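Local coordinates for protein formate dehydrogenase (Staphylococcus aureus, PDB 6TTB) that binds NAD and, as an NAD-dependent formate dehydrogenase, probably oxidises formate to carbon dioxide while reducing the cofactor to NADH, at residues I57-K60 and T61-E65; H184-H188 and K189-I193; K278-R282 and D283-E287; Q305-P308 and A309-W313. All coordinates share one frame; numbering follows the deposited sequence.

Interaction 1: I57-K60 and T61-E65; sequences IGLK and TFLEE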
loop_
_atom_site.group_PDB
_atom_site.type_symbol
_atom_site.label_atom_id
_atom_site.label_comp_id
_atom_site.label_asym_id
_atom_site.label_seq_id
_atom_site.Cartn_x
_atom_site.Cartn_y
_atom_site.Cartn_z
ATOM N N ILE A 57 0.845 -13.622 25.989
ATOM C CA ILE A 57 2.065 -12.841 26.097
ATOM C C ILE A 57 2.956 -13.274 27.259
ATOM O O ILE A 57 3.770 -12.477 27.728
ATOM C CB ILE A 57 1.748 -11.345 26.086
ATOM C CG1 ILE A 57 2.606 -10.624 25.061
ATOM C CG2 ILE A 57 1.667 -10.668 27.461
ATOM C CD1 ILE A 57 1.895 -10.480 23.743
ATOM N N GLY A 58 2.895 -14.572 27.625
ATOM C CA GLY A 58 3.915 -15.158 28.483
ATOM C C GLY A 58 3.670 -14.921 29.978
ATOM O O GLY A 58 4.448 -15.382 30.788
ATOM N N LEU A 59 2.512 -14.353 30.346
ATOM C CA LEU A 59 2.330 -13.874 31.715
ATOM C C LEU A 59 1.956 -15.011 32.687
ATOM O O LEU A 59 2.189 -14.906 33.889
ATOM C CB LEU A 59 1.307 -12.721 31.760
ATOM C CG LEU A 59 1.750 -11.389 31.115
ATOM C CD1 LEU A 59 0.571 -10.525 30.763
ATOM C CD2 LEU A 59 2.715 -10.626 31.987
ATOM N N LYS A 60 1.376 -16.090 32.182
ATOM C CA LYS A 60 0.836 -17.125 33.051
ATOM C C LYS A 60 1.925 -17.648 33.938
ATOM O O LYS A 60 1.800 -17.570 35.135
ATOM C CB LYS A 60 0.389 -18.313 32.218
ATOM C CG LYS A 60 -0.444 -19.399 32.902
ATOM C CD LYS A 60 -1.170 -20.020 31.716
ATOM C CE LYS A 60 -1.028 -19.099 30.468
ATOM N NZ LYS A 60 -2.056 -19.346 29.416
ATOM N N THR A 61 2.960 -18.240 33.329
ATOM C CA THR A 61 4.163 -18.661 34.018
ATOM C C THR A 61 4.870 -17.471 34.656
ATOM O O THR A 61 5.176 -17.505 35.838
ATOM C CB THR A 61 5.104 -19.445 33.092
ATOM O OG1 THR A 61 4.411 -19.618 31.867
ATOM C CG2 THR A 61 5.456 -20.835 33.604
ATOM N N PHE A 62 5.083 -16.392 33.903
ATOM C CA PHE A 62 5.817 -15.259 34.446
ATOM C C PHE A 62 5.179 -14.804 35.743
ATOM O O PHE A 62 5.876 -14.441 36.673
ATOM C CB PHE A 62 5.817 -14.090 33.481
ATOM C CG PHE A 62 6.434 -12.849 34.065
ATOM C CD1 PHE A 62 5.695 -11.992 34.852
ATOM C CD2 PHE A 62 7.761 -12.555 33.847
ATOM C CE1 PHE A 62 6.268 -10.862 35.424
ATOM C CE2 PHE A 62 8.321 -11.417 34.387
ATOM C CZ PHE A 62 7.578 -10.581 35.198
ATOM N N LEU A 63 3.844 -14.782 35.779
ATOM C CA LEU A 63 3.110 -14.327 36.962
ATOM C C LEU A 63 2.994 -15.445 37.989
ATOM O O LEU A 63 3.315 -15.248 39.140
ATOM C CB LEU A 63 1.718 -13.831 36.552
ATOM C CG LEU A 63 1.697 -12.434 35.935
ATOM C CD1 LEU A 63 0.288 -12.000 35.593
ATOM C CD2 LEU A 63 2.363 -11.445 36.853
ATOM N N GLU A 64 2.457 -16.592 37.573
ATOM C CA GLU A 64 2.252 -17.724 38.467
ATOM C C GLU A 64 3.599 -18.266 38.967
ATOM O O GLU A 64 3.640 -19.211 39.721
ATOM C CB GLU A 64 1.419 -18.821 37.777
ATOM C CG GLU A 64 -0.080 -18.486 37.638
ATOM C CD GLU A 64 -0.920 -19.427 36.750
ATOM O OE1 GLU A 64 -0.986 -20.666 37.045
ATOM O OE2 GLU A 64 -1.508 -18.933 35.767
ATOM N N GLU A 65 4.690 -17.639 38.570
ATOM C CA GLU A 65 6.006 -18.064 39.000
ATOM C C GLU A 65 6.476 -17.173 40.118
ATOM O O GLU A 65 7.567 -17.354 40.615
ATOM C CB GLU A 65 7.025 -17.786 37.906
ATOM C CG GLU A 65 8.195 -18.741 37.907
ATOM C CD GLU A 65 8.573 -19.161 36.488
ATOM O OE1 GLU A 65 9.487 -18.532 35.911
ATOM O OE2 GLU A 65 7.876 -20.050 35.919
#

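Interaction 2: H184-H188 and K189-I193; sequences HELQH and KTIGI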
loop_
_atom_site.group_PDB
_atom_site.type_symbol
_atom_site.label_atom_id
_atom_site.label_comp_id
_atom_site.label_asym_id
_atom_site.label_seq_id
_atom_site.Cartn_x
_atom_site.Cartn_y
_atom_site.Cartn_z
ATOM N N HIS A 184 -2.240 6.688 -9.496
ATOM C CA HIS A 184 -1.272 7.751 -9.423
ATOM C C HIS A 184 0.016 7.111 -8.967
ATOM O O HIS A 184 -0.020 6.121 -8.261
ATOM C CB HIS A 184 -1.667 8.758 -8.341
ATOM C CG HIS A 184 -2.819 9.644 -8.720
ATOM N ND1 HIS A 184 -2.640 10.925 -9.284
ATOM C CD2 HIS A 184 -4.157 9.470 -8.630
ATOM C CE1 HIS A 184 -3.821 11.468 -9.493
ATOM N NE2 HIS A 184 -4.746 10.603 -9.150
ATOM N N GLU A 185 1.130 7.614 -9.473
ATOM C CA GLU A 185 2.405 7.423 -8.845
ATOM C C GLU A 185 2.418 8.177 -7.523
ATOM O O GLU A 185 1.937 9.305 -7.440
ATOM C CB GLU A 185 3.456 8.005 -9.770
ATOM C CG GLU A 185 3.409 7.370 -11.125
ATOM C CD GLU A 185 4.703 7.512 -11.876
ATOM O OE1 GLU A 185 5.165 6.493 -12.392
ATOM O OE2 GLU A 185 5.253 8.643 -11.917
ATOM N N LEU A 186 3.067 7.600 -6.530
ATOM C CA LEU A 186 3.299 8.335 -5.319
ATOM C C LEU A 186 4.347 9.427 -5.584
ATOM O O LEU A 186 4.390 10.483 -4.913
ATOM C CB LEU A 186 3.777 7.357 -4.259
ATOM C CG LEU A 186 4.201 8.044 -2.977
ATOM C CD1 LEU A 186 3.017 8.821 -2.409
ATOM C CD2 LEU A 186 4.743 7.063 -1.961
ATOM N N GLN A 187 5.252 9.146 -6.519
ATOM C CA GLN A 187 6.366 10.059 -6.734
ATOM C C GLN A 187 5.841 11.454 -7.181
ATOM O O GLN A 187 4.837 11.565 -7.888
ATOM C CB GLN A 187 7.299 9.420 -7.728
ATOM C CG GLN A 187 8.322 10.361 -8.294
ATOM C CD GLN A 187 8.842 9.814 -9.599
ATOM O OE1 GLN A 187 10.026 9.828 -9.842
ATOM N NE2 GLN A 187 7.957 9.235 -10.401
ATOM N N HIS A 188 6.527 12.510 -6.713
ATOM C CA HIS A 188 6.250 13.905 -7.042
ATOM C C HIS A 188 5.040 14.457 -6.278
ATOM O O HIS A 188 4.725 15.613 -6.421
ATOM C CB HIS A 188 6.156 14.137 -8.573
ATOM C CG HIS A 188 7.431 13.915 -9.351
ATOM N ND1 HIS A 188 8.631 14.604 -9.076
ATOM C CD2 HIS A 188 7.731 13.037 -10.325
ATOM C CE1 HIS A 188 9.592 14.168 -9.880
ATOM N NE2 HIS A 188 9.078 13.170 -10.619
ATOM N N LYS A 189 4.375 13.643 -5.446
ATOM C CA LYS A 189 3.242 14.138 -4.696
ATOM C C LYS A 189 3.745 14.858 -3.452
ATOM O O LYS A 189 4.869 14.585 -2.963
ATOM C CB LYS A 189 2.331 12.989 -4.275
ATOM C CG LYS A 189 1.819 12.096 -5.406
ATOM C CD LYS A 189 0.458 12.488 -5.888
ATOM C CE LYS A 189 0.183 12.009 -7.296
ATOM N NZ LYS A 189 1.452 11.941 -8.037
ATOM N N THR A 190 2.892 15.745 -2.890
ATOM C CA THR A 190 3.284 16.410 -1.650
ATOM C C THR A 190 2.545 15.789 -0.503
ATOM O O THR A 190 1.321 15.765 -0.515
ATOM C CB THR A 190 2.998 17.917 -1.684
ATOM O OG1 THR A 190 3.631 18.484 -2.858
ATOM C CG2 THR A 190 3.388 18.654 -0.416
ATOM N N ILE A 191 3.295 15.292 0.481
ATOM C CA ILE A 191 2.673 14.611 1.609
ATOM C C ILE A 191 2.809 15.439 2.877
ATOM O O ILE A 191 3.915 15.808 3.272
ATOM C CB ILE A 191 3.204 13.163 1.834
ATOM C CG1 ILE A 191 3.167 12.291 0.573
ATOM C CG2 ILE A 191 2.406 12.516 2.918
ATOM C CD1 ILE A 191 1.967 12.562 -0.306
ATOM N N GLY A 192 1.679 15.604 3.580
ATOM C CA GLY A 192 1.646 16.354 4.817
ATOM C C GLY A 192 1.586 15.401 5.984
ATOM O O GLY A 192 0.753 14.482 5.988
ATOM N N ILE A 193 2.558 15.544 6.904
ATOM C CA ILE A 193 2.614 14.704 8.094
ATOM C C ILE A 193 2.103 15.533 9.253
ATOM O O ILE A 193 2.779 16.445 9.695
ATOM C CB ILE A 193 4.058 14.121 8.347
ATOM C CG1 ILE A 193 4.511 13.126 7.259
ATOM C CG2 ILE A 193 4.201 13.513 9.727
ATOM C CD1 ILE A 193 5.740 13.599 6.527
#

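Interaction 3: K278-R282 and D283-E287; sequences KIVNR and DALVE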
loop_
_atom_site.group_PDB
_atom_site.type_symbol
_atom_site.label_atom_id
_atom_site.label_comp_id
_atom_site.label_asym_id
_atom_site.label_seq_id
_atom_site.Cartn_x
_atom_site.Cartn_y
_atom_site.Cartn_z
ATOM N N LYS A 278 -10.795 8.702 16.673
ATOM C CA LYS A 278 -11.683 9.832 17.024
ATOM C C LYS A 278 -11.158 11.138 16.449
ATOM O O LYS A 278 -11.868 12.137 16.475
ATOM C CB LYS A 278 -11.757 10.057 18.542
ATOM C CG LYS A 278 -13.146 10.244 19.156
ATOM C CD LYS A 278 -13.089 11.172 20.389
ATOM C CE LYS A 278 -14.333 11.195 21.268
ATOM N NZ LYS A 278 -15.503 11.733 20.538
ATOM N N ILE A 279 -9.902 11.180 16.009
ATOM C CA ILE A 279 -9.415 12.441 15.435
ATOM C C ILE A 279 -10.241 12.771 14.199
ATOM O O ILE A 279 -10.332 13.966 13.773
ATOM C CB ILE A 279 -7.936 12.404 15.050
ATOM C CG1 ILE A 279 -7.048 12.345 16.276
ATOM C CG2 ILE A 279 -7.582 13.600 14.132
ATOM C CD1 ILE A 279 -5.696 11.792 16.002
ATOM N N VAL A 280 -10.811 11.696 13.609
ATOM C CA VAL A 280 -11.466 11.895 12.363
ATOM C C VAL A 280 -12.936 11.613 12.531
ATOM O O VAL A 280 -13.332 10.510 12.872
ATOM C CB VAL A 280 -10.829 11.100 11.219
ATOM C CG1 VAL A 280 -11.708 11.203 9.966
ATOM C CG2 VAL A 280 -9.424 11.619 10.933
ATOM N N ASN A 281 -13.731 12.609 12.153
ATOM C CA ASN A 281 -15.149 12.548 12.394
ATOM C C ASN A 281 -15.750 11.421 11.569
ATOM O O ASN A 281 -15.820 11.516 10.343
ATOM C CB ASN A 281 -15.874 13.859 12.079
ATOM C CG ASN A 281 -17.348 13.726 12.463
ATOM O OD1 ASN A 281 -18.145 13.284 11.645
ATOM N ND2 ASN A 281 -17.673 13.895 13.762
ATOM N N ARG A 282 -16.282 10.411 12.277
ATOM C CA ARG A 282 -16.766 9.207 11.619
ATOM C C ARG A 282 -17.593 9.584 10.395
ATOM O O ARG A 282 -17.362 9.074 9.285
ATOM C CB ARG A 282 -17.628 8.382 12.548
ATOM C CG ARG A 282 -18.262 7.208 11.834
ATOM C CD ARG A 282 -19.110 6.388 12.770
ATOM N NE ARG A 282 -20.399 7.009 12.614
ATOM C CZ ARG A 282 -21.321 7.055 13.532
ATOM N NH1 ARG A 282 -21.145 6.434 14.681
ATOM N NH2 ARG A 282 -22.420 7.712 13.291
ATOM N N ASP A 283 -18.544 10.489 10.610
ATOM C CA ASP A 283 -19.622 10.694 9.670
ATOM C C ASP A 283 -19.186 11.657 8.574
ATOM O O ASP A 283 -19.509 11.499 7.397
ATOM C CB ASP A 283 -20.837 11.209 10.415
ATOM C CG ASP A 283 -21.628 10.091 11.100
ATOM O OD1 ASP A 283 -21.226 8.832 10.958
ATOM O OD2 ASP A 283 -22.691 10.434 11.702
ATOM N N ALA A 284 -18.490 12.707 8.986
ATOM C CA ALA A 284 -17.968 13.674 8.046
ATOM C C ALA A 284 -17.116 12.952 7.007
ATOM O O ALA A 284 -17.214 13.283 5.819
ATOM C CB ALA A 284 -17.190 14.725 8.762
ATOM N N LEU A 285 -16.325 11.936 7.441
ATOM C CA LEU A 285 -15.360 11.343 6.540
ATOM C C LEU A 285 -16.090 10.534 5.469
ATOM O O LEU A 285 -15.669 10.485 4.316
ATOM C CB LEU A 285 -14.417 10.434 7.315
ATOM C CG LEU A 285 -13.486 9.622 6.434
ATOM C CD1 LEU A 285 -12.205 10.383 6.256
ATOM C CD2 LEU A 285 -13.193 8.249 7.023
ATOM N N VAL A 286 -17.167 9.865 5.864
ATOM C CA VAL A 286 -18.079 9.237 4.916
ATOM C C VAL A 286 -18.580 10.243 3.872
ATOM O O VAL A 286 -18.330 10.043 2.671
ATOM C CB VAL A 286 -19.201 8.517 5.657
ATOM C CG1 VAL A 286 -20.293 8.010 4.716
ATOM C CG2 VAL A 286 -18.611 7.415 6.518
ATOM N N GLU A 287 -19.146 11.388 4.333
ATOM C CA GLU A 287 -19.754 12.333 3.404
ATOM C C GLU A 287 -18.695 12.850 2.456
ATOM O O GLU A 287 -18.921 12.871 1.256
ATOM C CB GLU A 287 -20.634 13.395 4.075
#

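Interaction 4: Q305-P308 and A309-W313; sequences QPAP and ADHPW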
loop_
_atom_site.group_PDB
_atom_site.type_symbol
_atom_site.label_atom_id
_atom_site.label_comp_id
_atom_site.label_asym_id
_atom_site.label_seq_id
_atom_site.Cartn_x
_atom_site.Cartn_y
_atom_site.Cartn_z
ATOM N N GLN A 305 -13.533 0.948 19.455
ATOM C CA GLN A 305 -12.921 -0.316 19.164
ATOM C C GLN A 305 -13.288 -1.229 20.301
ATOM O O GLN A 305 -13.316 -0.769 21.440
ATOM C CB GLN A 305 -11.405 -0.177 19.152
ATOM C CG GLN A 305 -10.913 0.643 17.985
ATOM C CD GLN A 305 -9.472 0.389 17.595
ATOM O OE1 GLN A 305 -8.965 0.971 16.611
ATOM N NE2 GLN A 305 -8.793 -0.455 18.369
ATOM N N PRO A 306 -13.631 -2.513 20.025
ATOM C CA PRO A 306 -13.640 -3.020 18.643
ATOM C C PRO A 306 -14.633 -2.253 17.803
ATOM O O PRO A 306 -15.613 -1.799 18.302
ATOM C CB PRO A 306 -14.074 -4.474 18.737
ATOM C CG PRO A 306 -13.804 -4.835 20.227
ATOM C CD PRO A 306 -13.939 -3.541 21.026
ATOM N N ALA A 307 -14.325 -2.068 16.532
ATOM C CA ALA A 307 -15.272 -1.547 15.576
ATOM C C ALA A 307 -16.511 -2.448 15.536
ATOM O O ALA A 307 -16.432 -3.662 15.323
ATOM C CB ALA A 307 -14.618 -1.396 14.225
ATOM N N PRO A 308 -17.698 -1.873 15.787
ATOM C CA PRO A 308 -18.928 -2.637 15.686
ATOM C C PRO A 308 -18.994 -3.165 14.266
ATOM O O PRO A 308 -18.475 -2.503 13.327
ATOM C CB PRO A 308 -20.051 -1.609 15.957
ATOM C CG PRO A 308 -19.362 -0.509 16.734
ATOM C CD PRO A 308 -17.893 -0.501 16.285
ATOM N N ALA A 309 -19.659 -4.341 14.114
ATOM C CA ALA A 309 -19.688 -5.028 12.838
ATOM C C ALA A 309 -20.222 -4.120 11.714
ATOM O O ALA A 309 -19.843 -4.307 10.532
ATOM C CB ALA A 309 -20.472 -6.272 12.939
ATOM N N ASP A 310 -21.077 -3.149 12.051
ATOM C CA ASP A 310 -21.684 -2.359 10.983
ATOM C C ASP A 310 -21.044 -0.962 10.941
ATOM O O ASP A 310 -21.686 -0.001 10.507
ATOM C CB ASP A 310 -23.188 -2.146 11.176
ATOM C CG ASP A 310 -24.015 -3.430 11.375
ATOM O OD1 ASP A 310 -24.201 -4.171 10.323
ATOM O OD2 ASP A 310 -24.491 -3.719 12.617
ATOM N N HIS A 311 -19.803 -0.815 11.456
ATOM C CA HIS A 311 -19.214 0.506 11.413
ATOM C C HIS A 311 -19.193 0.964 9.954
ATOM O O HIS A 311 -18.689 0.247 9.077
ATOM C CB HIS A 311 -17.838 0.476 12.031
ATOM C CG HIS A 311 -17.273 1.799 12.378
ATOM N ND1 HIS A 311 -16.993 2.753 11.396
ATOM C CD2 HIS A 311 -16.886 2.333 13.611
ATOM C CE1 HIS A 311 -16.431 3.832 11.981
ATOM N NE2 HIS A 311 -16.371 3.590 13.398
ATOM N N PRO A 312 -19.683 2.188 9.633
ATOM C CA PRO A 312 -19.756 2.628 8.244
ATOM C C PRO A 312 -18.378 2.765 7.569
ATOM O O PRO A 312 -18.281 2.773 6.358
ATOM C CB PRO A 312 -20.478 3.958 8.322
ATOM C CG PRO A 312 -20.182 4.495 9.716
ATOM C CD PRO A 312 -19.944 3.278 10.588
ATOM N N TRP A 313 -17.305 2.833 8.358
ATOM C CA TRP A 313 -15.961 2.898 7.787
ATOM C C TRP A 313 -15.599 1.582 7.100
ATOM O O TRP A 313 -14.658 1.528 6.342
ATOM C CB TRP A 313 -14.919 3.268 8.849
ATOM C CG TRP A 313 -14.871 4.732 9.167
ATOM C CD1 TRP A 313 -15.697 5.698 8.677
ATOM C CD2 TRP A 313 -13.953 5.390 10.071
ATOM N NE1 TRP A 313 -15.379 6.915 9.234
ATOM C CE2 TRP A 313 -14.310 6.760 10.089
ATOM C CE3 TRP A 313 -12.819 4.981 10.790
ATOM C CZ2 TRP A 313 -13.619 7.701 10.862
ATOM C CZ3 TRP A 313 -12.191 5.885 11.618
ATOM C CH2 TRP A 313 -12.569 7.237 11.622
#

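Interaction 1: I57-K60 and T61-E65
Leu59 and Lys60 meet Phe62, Leu63 and Glu64 one turn further on in a local, intrahelical contact, within the short helix 59-64 that crosses from strand 34-38 to strand 69-73 in a beta-alpha-beta unit of the five-stranded parallel sheet. Gly58 takes the N-cap position, and its O accepts a weak bond from Phe62 N at 3.3 Å. The two i+4 bonds that follow are firmer: Leu63 N donates to Leu59 O, and Glu64 N to Lys60 O at 2.7 Å. On the buried side Leu59 CB lies 4.0 Å from Leu63 CD1, and both leucines pack on Phe70 of strand 69-73. Leu59 CD2 approaches the Phe62 ring obliquely, 4.4 Å from Phe62 CD1. A chi1 of 174° carries the Phe62 ring off toward Lys341 and Glu345 of helix 330-348. Lys60 and Glu64 run side by side, pointing the same way, yet Lys60 bends at chi3 and its NZ stays 6.4 Å from Glu64 OE2, bonding instead to the carbonyl O of Lys54. The helix is therefore held by backbone bonds and leucine packing, while the opposite charges of Lys60 and Glu64 would probably attract each other only weakly at that separation.

Interaction 2: H184-H188 and K189-I193
A type II beta turn from Leu186 to Lys189 leads into strand 190-194, an inner strand of the parallel sheet of the Rossmann-type NAD-binding domain, and the side chain of Lys189 folds back over the residues before the turn. Lys189 N donates to Leu186 O at 3.2 Å, closing the turn. His188, with positive phi (77°), occupies its third position. The lysine chain bends at chi2 (-96°) and again at chi4, which brings NZ to the carbonyl O of Glu185 at 2.7 Å, with the donor tilted modestly from the carbonyl plane. The same ammonium group forms a salt bridge with Glu331 of the second subunit, so NZ is shared by a carbonyl of its own chain and a carboxylate of the other subunit. Glu185 turns its own carboxylate away to Arg335 of the second subunit. Between the turn and the strand, Leu186 CD1 and Ile191 CD1 lie 4.4 Å apart, and both residues also pack on Leu207 of helix 198-207. Gln187 CG rests over one face of the His188 ring, offset toward its rim. His184 crosses the lysine at about a right angle, its ring meeting the aliphatic end obliquely, with ND1 3.6 Å from Lys189 CE.

Interaction 3: K278-R282 and D283-E287
Asn281 OD1 is gripped by two backbone amides in an N-cap, the start of helix 282-291 in the Rossmann-type NAD-binding domain. Ala284 N donates to it at 2.7 Å along a nearly straight path (171°), in the carbonyl plane and on a lone pair; Asp283 N adds a weak bond at 3.0 Å. The amide gets there because CG stands anti to the backbone N (chi1 -176°), which swings OD1 over the first turn and against Ala284 CB. Its other end, ND2, bonds to Asn255 OD1, so the flat group is held from both ends and its rotation is fixed. The backbone carbonyl of Asn281 starts the helical pattern by accepting from Leu285 N at 3.0 Å. On the inner side Val280 CG1 packs against Leu285 CD1 at 3.8 Å; the valine also touches Asn273 and the leucine Leu271, both of strand 269-273, which fastens the helix start to the sheet. On the outer side Arg282 and Asp283 lie side by side, pointing the same way. The arginine bends at chi3 and presents NE and NH2 side-on to one carboxylate oxygen in a salt bridge. Guanidinium and carboxylate planes stand 51° apart, and both donors reach Asp283 OD1 from the same face, NE at 2.6 Å and NH2 at 2.9 Å.

Interaction 4: Q305-P308 and A309-W313
His311, at the end of a type I beta turn from Pro308 to His311, sends its side chain back against Ala307 and Pro308, in the loop between strands 294-299 and 319-321 of the NAD-binding domain. Its CB lies 3.3 Å from Pro308 O and 4.3 Å from Ala307 CB. The turn bond is made just beside it: His311 N donates to Pro308 O at 2.8 Å, from above the carbonyl plane rather than on a lone pair. That oxygen also accepts from Arg314 NE, while Arg314 NH2 bonds to Ala307 O, so one guanidinium bridges two successive carbonyls. From CB onward, a chi1 of -164° turns the ring away from the backbone N and toward the buried side of the loop. On one branch CD2 meets Pro308 CD at 4.0 Å; the proline carbon sits at the ring edge, near its plane, whereas Ala307 CB comes in obliquely. NE2, at the tip, bonds to the backbone O of Tyr303, and Trp302 meets the imidazole edge-to-face. On the other branch ND1 accepts from Trp313 N at 3.1 Å, the donor almost exactly in the ring plane. Both ring nitrogens thus have partners, an arrangement consistent with a neutral imidazole carrying its proton on NE2 and fixed in rotation. Around this turn Ala307 packs on Trp174 and Ala309 on Gly172 of the second subunit. Finally, CE1, between the two nitrogens, lies 3.3 Å above one face of the Trp313 indole, offset toward its rim.

Overall arrangement
Interactions 2, 3 and 4 belong to the NAD-binding domain, whereas interaction 1 lies about 41 Å, centre to centre, from interaction 3, on a helix that packs against the other, five-stranded sheet. All four are partly buried. Interactions 3 and 4 touch: Arg282 O and Trp313 NE1 are 2.9 Å apart, probably hydrogen-bonded, and the indole packs on Leu285, joining the helix start to the 309-313 segment. Interactions 2 and 4 both meet the second subunit, the former through salt bridges, hydrogen bonds and packing, the latter by packing. Chemistry follows place: backbone bonds and leucines within a helix, a lysine folded back onto its own chain, an asparagine cap, and a histidine held at both nitrogens.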